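Local atomic coordinates of KP6 killer toxin subunit beta (PDB entry 4GVB), a protein that forms one half of a secreted viral killer toxin that is lethal to sensitive fungal cells, acting together with an alpha subunit that recognises cellular receptors. Residues Met8-Asp13 / Gly71-Pro76; Asp22-Ala27 / Arg66-Gly71. All coordinates share one frame; numbering follows the deposited sequence.

Contact 1: residues Met8-Asp13 / Gly71-Pro76; sequences MCQCVD and GTNCQP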
loop_
_atom_site.group_PDB
_atom_site.type_symbol
_atom_site.label_atom_id
_atom_site.label_comp_id
_atom_site.label_asym_id
_atom_site.label_seq_id
_atom_site.Cartn_x
_atom_site.Cartn_y
_atom_site.Cartn_z
ATOM N N MET B 8 -8.938 -12.199 12.529
ATOM C CA MET B 8 -8.687 -10.762 12.454
ATOM C C MET B 8 -7.171 -10.546 12.429
ATOM O O MET B 8 -6.440 -11.220 13.142
ATOM C CB MET B 8 -9.346 -10.015 13.620
ATOM C CG MET B 8 -8.851 -10.417 15.000
ATOM S SD MET B 8 -9.840 -9.702 16.339
ATOM C CE MET B 8 -8.828 -10.113 17.742
ATOM N N CYS B 9 -6.709 -9.615 11.599
ATOM C CA CYS B 9 -5.286 -9.465 11.352
ATOM C C CYS B 9 -4.829 -8.019 11.303
ATOM O O CYS B 9 -5.598 -7.119 10.955
ATOM C CB CYS B 9 -4.904 -10.124 10.019
ATOM S SG CYS B 9 -5.266 -11.891 9.847
ATOM N N GLN B 10 -3.569 -7.817 11.674
ATOM C CA GLN B 10 -2.878 -6.549 11.516
ATOM C C GLN B 10 -1.671 -6.801 10.628
ATOM O O GLN B 10 -1.077 -7.877 10.675
ATOM C CB GLN B 10 -2.339 -6.049 12.863
ATOM C CG GLN B 10 -3.332 -5.922 14.007
ATOM C CD GLN B 10 -2.630 -5.497 15.287
ATOM O OE1 GLN B 10 -3.122 -4.657 16.039
ATOM N NE2 GLN B 10 -1.465 -6.073 15.530
ATOM N N CYS B 11 -1.302 -5.811 9.821
ATOM C CA CYS B 11 0.024 -5.783 9.206
ATOM C C CYS B 11 0.995 -5.234 10.236
ATOM O O CYS B 11 0.668 -4.291 10.948
ATOM C CB CYS B 11 0.009 -4.877 7.960
ATOM S SG CYS B 11 -1.120 -5.440 6.683
ATOM N N VAL B 12 2.184 -5.824 10.325
ATOM C CA VAL B 12 3.159 -5.419 11.321
ATOM C C VAL B 12 4.554 -5.328 10.710
ATOM O O VAL B 12 4.848 -5.975 9.702
ATOM C CB VAL B 12 3.190 -6.413 12.514
ATOM C CG1 VAL B 12 1.839 -6.436 13.219
ATOM C CG2 VAL B 12 3.563 -7.817 12.033
ATOM N N ASP B 13 5.408 -4.529 11.333
ATOM C CA ASP B 13 6.772 -4.370 10.862
ATOM C C ASP B 13 7.558 -5.665 11.049
ATOM O O ASP B 13 7.344 -6.418 12.004
ATOM C CB ASP B 13 7.461 -3.215 11.585
ATOM C CG ASP B 13 8.505 -2.536 10.722
ATOM O OD1 ASP B 13 8.816 -3.074 9.638
ATOM O OD2 ASP B 13 9.003 -1.459 11.123
ATOM N N GLY B 71 4.912 -8.181 7.938
ATOM C CA GLY B 71 4.423 -9.495 8.278
ATOM C C GLY B 71 3.010 -9.288 8.768
ATOM O O GLY B 71 2.467 -8.185 8.659
ATOM N N THR B 72 2.414 -10.333 9.321
ATOM C CA THR B 72 1.051 -10.227 9.784
ATOM C C THR B 72 0.916 -10.887 11.134
ATOM O O THR B 72 1.571 -11.884 11.408
ATOM C CB THR B 72 0.070 -10.909 8.822
ATOM O OG1 THR B 72 0.356 -12.315 8.774
ATOM C CG2 THR B 72 0.174 -10.293 7.411
ATOM N N ASN B 73 0.078 -10.307 11.979
ATOM C CA ASN B 73 -0.325 -10.966 13.206
ATOM C C ASN B 73 -1.794 -11.262 13.034
ATOM O O ASN B 73 -2.571 -10.352 12.791
ATOM C CB ASN B 73 -0.124 -10.062 14.424
ATOM C CG ASN B 73 1.336 -9.731 14.685
ATOM O OD1 ASN B 73 2.247 -10.325 14.097
ATOM N ND2 ASN B 73 1.566 -8.787 15.592
ATOM N N CYS B 74 -2.179 -12.528 13.134
ATOM C CA CYS B 74 -3.569 -12.898 12.918
ATOM C C CYS B 74 -4.068 -13.668 14.120
ATOM O O CYS B 74 -3.303 -14.388 14.745
ATOM C CB CYS B 74 -3.730 -13.760 11.666
ATOM S SG CYS B 74 -3.514 -12.895 10.097
ATOM N N GLN B 75 -5.348 -13.514 14.440
ATOM C CA GLN B 75 -5.946 -14.367 15.458
ATOM C C GLN B 75 -7.422 -14.616 15.207
ATOM O O GLN B 75 -8.059 -13.888 14.455
ATOM C CB GLN B 75 -5.724 -13.796 16.851
ATOM C CG GLN B 75 -6.119 -12.359 17.037
ATOM C CD GLN B 75 -5.765 -11.863 18.421
ATOM O OE1 GLN B 75 -4.740 -11.215 18.617
ATOM N NE2 GLN B 75 -6.605 -12.181 19.394
ATOM N N PRO B 76 -7.976 -15.659 15.841
ATOM C CA PRO B 76 -9.411 -15.853 15.643
ATOM C C PRO B 76 -10.167 -14.645 16.172
ATOM O O PRO B 76 -9.799 -14.059 17.193
ATOM C CB PRO B 76 -9.717 -17.117 16.457
ATOM C CG PRO B 76 -8.577 -17.262 17.406
ATOM C CD PRO B 76 -7.385 -16.635 16.771
#
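Cys9 and Cys74 are joined by a disulfide, with 2.0 Å between Cys9 SG and Cys74 SG. They face each other as a non-hydrogen-bonded pair of two antiparallel strands. Both sulfurs lie opposite their own carbonyl carbon and beside their own backbone N (chi1 -58° for Cys9). This brings them together across the ladder. On the same face of the sheet Cys11 stands over against Thr72.

Met8 is paired with Gln75 on the opposite face. Met8 CB is 4.2 Å from Gln75 O. CG sits between the backbone N and the carbonyl carbon (chi1 61°), and Met8 CG comes 3.6 Å from Gln75 O. The chain is extended from there, through SD. Met8 CE reaches the Gln75 amide, 3.5 Å from Gln75 NE2, and also touches Gln75 CG. The two side chains pass at a slant.

The ladder consists of three hydrogen-bonded pairs: Met8 with Gln75, Gln10 with Asn73, and Val12 with Gly71. Each has two backbone bonds, six in all. The bond from Met8 N to Gln75 O is 2.7 Å and nearly straight. These strands are the first and last of the chain and pair as a two-stranded antiparallel sheet. Helix 57-67 covers the face with Cys9, Cys11 and Thr72, and Cys11 is tied to Cys64 of that helix by a second disulfide.

Near Gly71 the ladder is less regular. Val12 N donates to Gly71 O from above the carbonyl plane, 44° out of it. The Val12 side chain leans diagonally to Asn73 and crosses it at about a right angle. Val12 CG1 is 3.6 Å from Asn73 CG. Close to the other end of the ladder, Met8 O also receives a CA-H...O contact from Cys74 CA at 3.3 Å.

Contact 2: residues Asp22-Ala27 / Arg66-Gly71; sequences DAVTRA and RYSHAG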
loop_
_atom_site.group_PDB
_atom_site.type_symbol
_atom_site.label_atom_id
_atom_site.label_comp_id
_atom_site.label_asym_id
_atom_site.label_seq_id
_atom_site.Cartn_x
_atom_site.Cartn_y
_atom_site.Cartn_z
ATOM N N ASP B 22 -0.421 0.774 10.817
ATOM C CA ASP B 22 -1.849 0.992 10.620
ATOM C C ASP B 22 -2.269 1.295 9.171
ATOM O O ASP B 22 -3.222 0.733 8.666
ATOM C CB ASP B 22 -2.371 2.052 11.605
ATOM C CG ASP B 22 -2.340 1.569 13.064
ATOM O OD1 ASP B 22 -2.306 0.338 13.312
ATOM O OD2 ASP B 22 -2.362 2.428 13.969
ATOM N N ALA B 23 -1.544 2.177 8.497
ATOM C CA ALA B 23 -1.908 2.547 7.135
ATOM C C ALA B 23 -1.761 1.365 6.178
ATOM O O ALA B 23 -2.499 1.237 5.188
ATOM C CB ALA B 23 -1.072 3.723 6.681
ATOM N N VAL B 24 -0.806 0.496 6.484
ATOM C CA VAL B 24 -0.606 -0.723 5.707
ATOM C C VAL B 24 -1.788 -1.666 5.933
ATOM O O VAL B 24 -2.367 -2.216 4.991
ATOM C CB VAL B 24 0.730 -1.411 6.097
ATOM C CG1 VAL B 24 0.973 -2.620 5.223
ATOM C CG2 VAL B 24 1.900 -0.425 5.950
ATOM N N THR B 25 -2.152 -1.859 7.202
ATOM C CA THR B 25 -3.333 -2.646 7.522
ATOM C C THR B 25 -4.583 -2.076 6.824
ATOM O O THR B 25 -5.358 -2.826 6.234
ATOM C CB THR B 25 -3.580 -2.721 9.044
ATOM O OG1 THR B 25 -2.379 -3.152 9.711
ATOM C CG2 THR B 25 -4.674 -3.691 9.339
ATOM N N ARG B 26 -4.779 -0.760 6.924
ATOM C CA ARG B 26 -5.911 -0.103 6.278
ATOM C C ARG B 26 -5.941 -0.396 4.767
ATOM O O ARG B 26 -6.990 -0.696 4.191
ATOM C CB ARG B 26 -5.850 1.408 6.547
ATOM C CG ARG B 26 -6.864 2.227 5.804
ATOM C CD ARG B 26 -6.862 3.675 6.303
ATOM N NE ARG B 26 -6.859 3.743 7.765
ATOM C CZ ARG B 26 -5.851 4.211 8.485
ATOM N NH1 ARG B 26 -4.759 4.657 7.874
ATOM N NH2 ARG B 26 -5.933 4.236 9.808
ATOM N N ALA B 27 -4.779 -0.320 4.128
ATOM C CA ALA B 27 -4.711 -0.541 2.683
ATOM C C ALA B 27 -5.032 -1.991 2.349
ATOM O O ALA B 27 -5.775 -2.280 1.417
ATOM C CB ALA B 27 -3.332 -0.157 2.148
ATOM N N ARG B 66 1.771 -6.687 -0.340
ATOM C CA ARG B 66 1.588 -5.844 -1.515
ATOM C C ARG B 66 1.828 -4.368 -1.199
ATOM O O ARG B 66 2.117 -3.568 -2.099
ATOM C CB ARG B 66 0.200 -6.051 -2.110
ATOM C CG ARG B 66 0.147 -7.251 -3.041
ATOM C CD ARG B 66 -1.051 -8.107 -2.758
ATOM N NE ARG B 66 -2.285 -7.474 -3.214
ATOM C CZ ARG B 66 -2.984 -7.886 -4.265
ATOM N NH1 ARG B 66 -2.572 -8.933 -4.962
ATOM N NH2 ARG B 66 -4.098 -7.257 -4.613
ATOM N N TYR B 67 1.735 -4.005 0.077
ATOM C CA TYR B 67 1.803 -2.590 0.434
ATOM C C TYR B 67 3.038 -2.150 1.201
ATOM O O TYR B 67 3.363 -0.965 1.218
ATOM C CB TYR B 67 0.511 -2.126 1.135
ATOM C CG TYR B 67 -0.653 -2.092 0.176
ATOM C CD1 TYR B 67 -0.837 -1.007 -0.678
ATOM C CD2 TYR B 67 -1.541 -3.153 0.091
ATOM C CE1 TYR B 67 -1.874 -0.983 -1.575
ATOM C CE2 TYR B 67 -2.586 -3.131 -0.808
ATOM C CZ TYR B 67 -2.744 -2.041 -1.638
ATOM O OH TYR B 67 -3.783 -2.015 -2.535
ATOM N N SER B 68 3.733 -3.101 1.820
ATOM C CA SER B 68 4.898 -2.782 2.636
ATOM C C SER B 68 5.736 -4.025 2.895
ATOM O O SER B 68 5.274 -5.150 2.685
ATOM C CB SER B 68 4.444 -2.183 3.972
ATOM O OG SER B 68 5.519 -1.557 4.663
ATOM N N HIS B 69 6.972 -3.843 3.355
ATOM C CA HIS B 69 7.722 -5.010 3.799
ATOM C C HIS B 69 7.209 -5.372 5.186
ATOM O O HIS B 69 7.778 -4.965 6.208
ATOM C CB HIS B 69 9.223 -4.775 3.854
ATOM C CG HIS B 69 10.002 -6.016 4.181
ATOM N ND1 HIS B 69 10.078 -7.093 3.327
ATOM C CD2 HIS B 69 10.712 -6.363 5.280
ATOM C CE1 HIS B 69 10.812 -8.042 3.874
ATOM N NE2 HIS B 69 11.207 -7.625 5.062
ATOM N N ALA B 70 6.111 -6.117 5.211
ATOM C CA ALA B 70 5.409 -6.350 6.461
ATOM C C ALA B 70 5.105 -7.825 6.678
ATOM O O ALA B 70 5.054 -8.616 5.736
ATOM C CB ALA B 70 4.116 -5.539 6.493
ATOM N N GLY B 71 4.912 -8.181 7.938
ATOM C CA GLY B 71 4.423 -9.495 8.278
ATOM C C GLY B 71 3.010 -9.288 8.768
ATOM O O GLY B 71 2.467 -8.185 8.659
HETATM O O HOH W 1 -6.120 -1.011 -0.710
#
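Ala27 lies over the ring of Tyr67 in a CH-pi contact. Ala27 CB is 3.8 Å from the centroid of the Tyr67 ring and 11° off the ring normal, so the methyl is almost centred on the face. Tyr67 CG lies opposite the carbonyl carbon, beside the backbone N (chi1 -70°). From there the ring extends along helix 22-29 as far as the Ala27 backbone.

The remaining direct contacts are van der Waals. Val24 is one turn before Ala27, on the same side of the helix. Both of its methyls straddle Ser68 CB: Val24 CG1 and Val24 CG2 are each 3.7 Å from it. CG1 is anti to the backbone N (chi1 -176°), and this methyl also meets Tyr67, with 4.1 Å between Val24 CG1 and Tyr67 CB. Ala70 CB is a looser neighbour of the same methyl.

These residues join helix 22-29 to the end of helix 57-67 and the link from there to the last strand. The link makes an inverse gamma turn centred on His69, closed by a weak backbone bond from Ala70 N to Ser68 O. Tyr67 and Ser68 come before His69, and Ala70 leads into strand 70-76.

No direct hydrogen bond crosses the contact. A water lies 3.1 Å from Tyr67 OH. The same water is modelled only 2.5 Å from Ala27 O, too short to trust, so the bridge is doubtful. Polar groups at the end of helix 57-67 and in the turn meet KP6 subunit alpha. Ser68 OG is hydrogen-bonded to Leu68 O of the alpha subunit, and Tyr67 O accepts from Asn70 ND2 of the alpha subunit.

How the contacts relate
Strand 70-76 takes part in both contacts, and Gly71 belongs to both. Contact 1 lies nearer the centre of the chain, but it is only partly buried, with exposed residues at the end of strand 70-76. It relies on backbone hydrogen bonds and a disulfide. Contact 2 is farther out, yet most of its touching residues are buried, and its segment 66-71 meets the alpha subunit. It relies on apolar contacts and one aromatic face. The two meet where helix 22-29 lies against strand 7-13: Thr25 OG1 is probably hydrogen-bonded to Cys11 N, and Val24 CG1 packs on Cys11 CB. Along the chain, contact 2 is nested within the loop closed by contact 1.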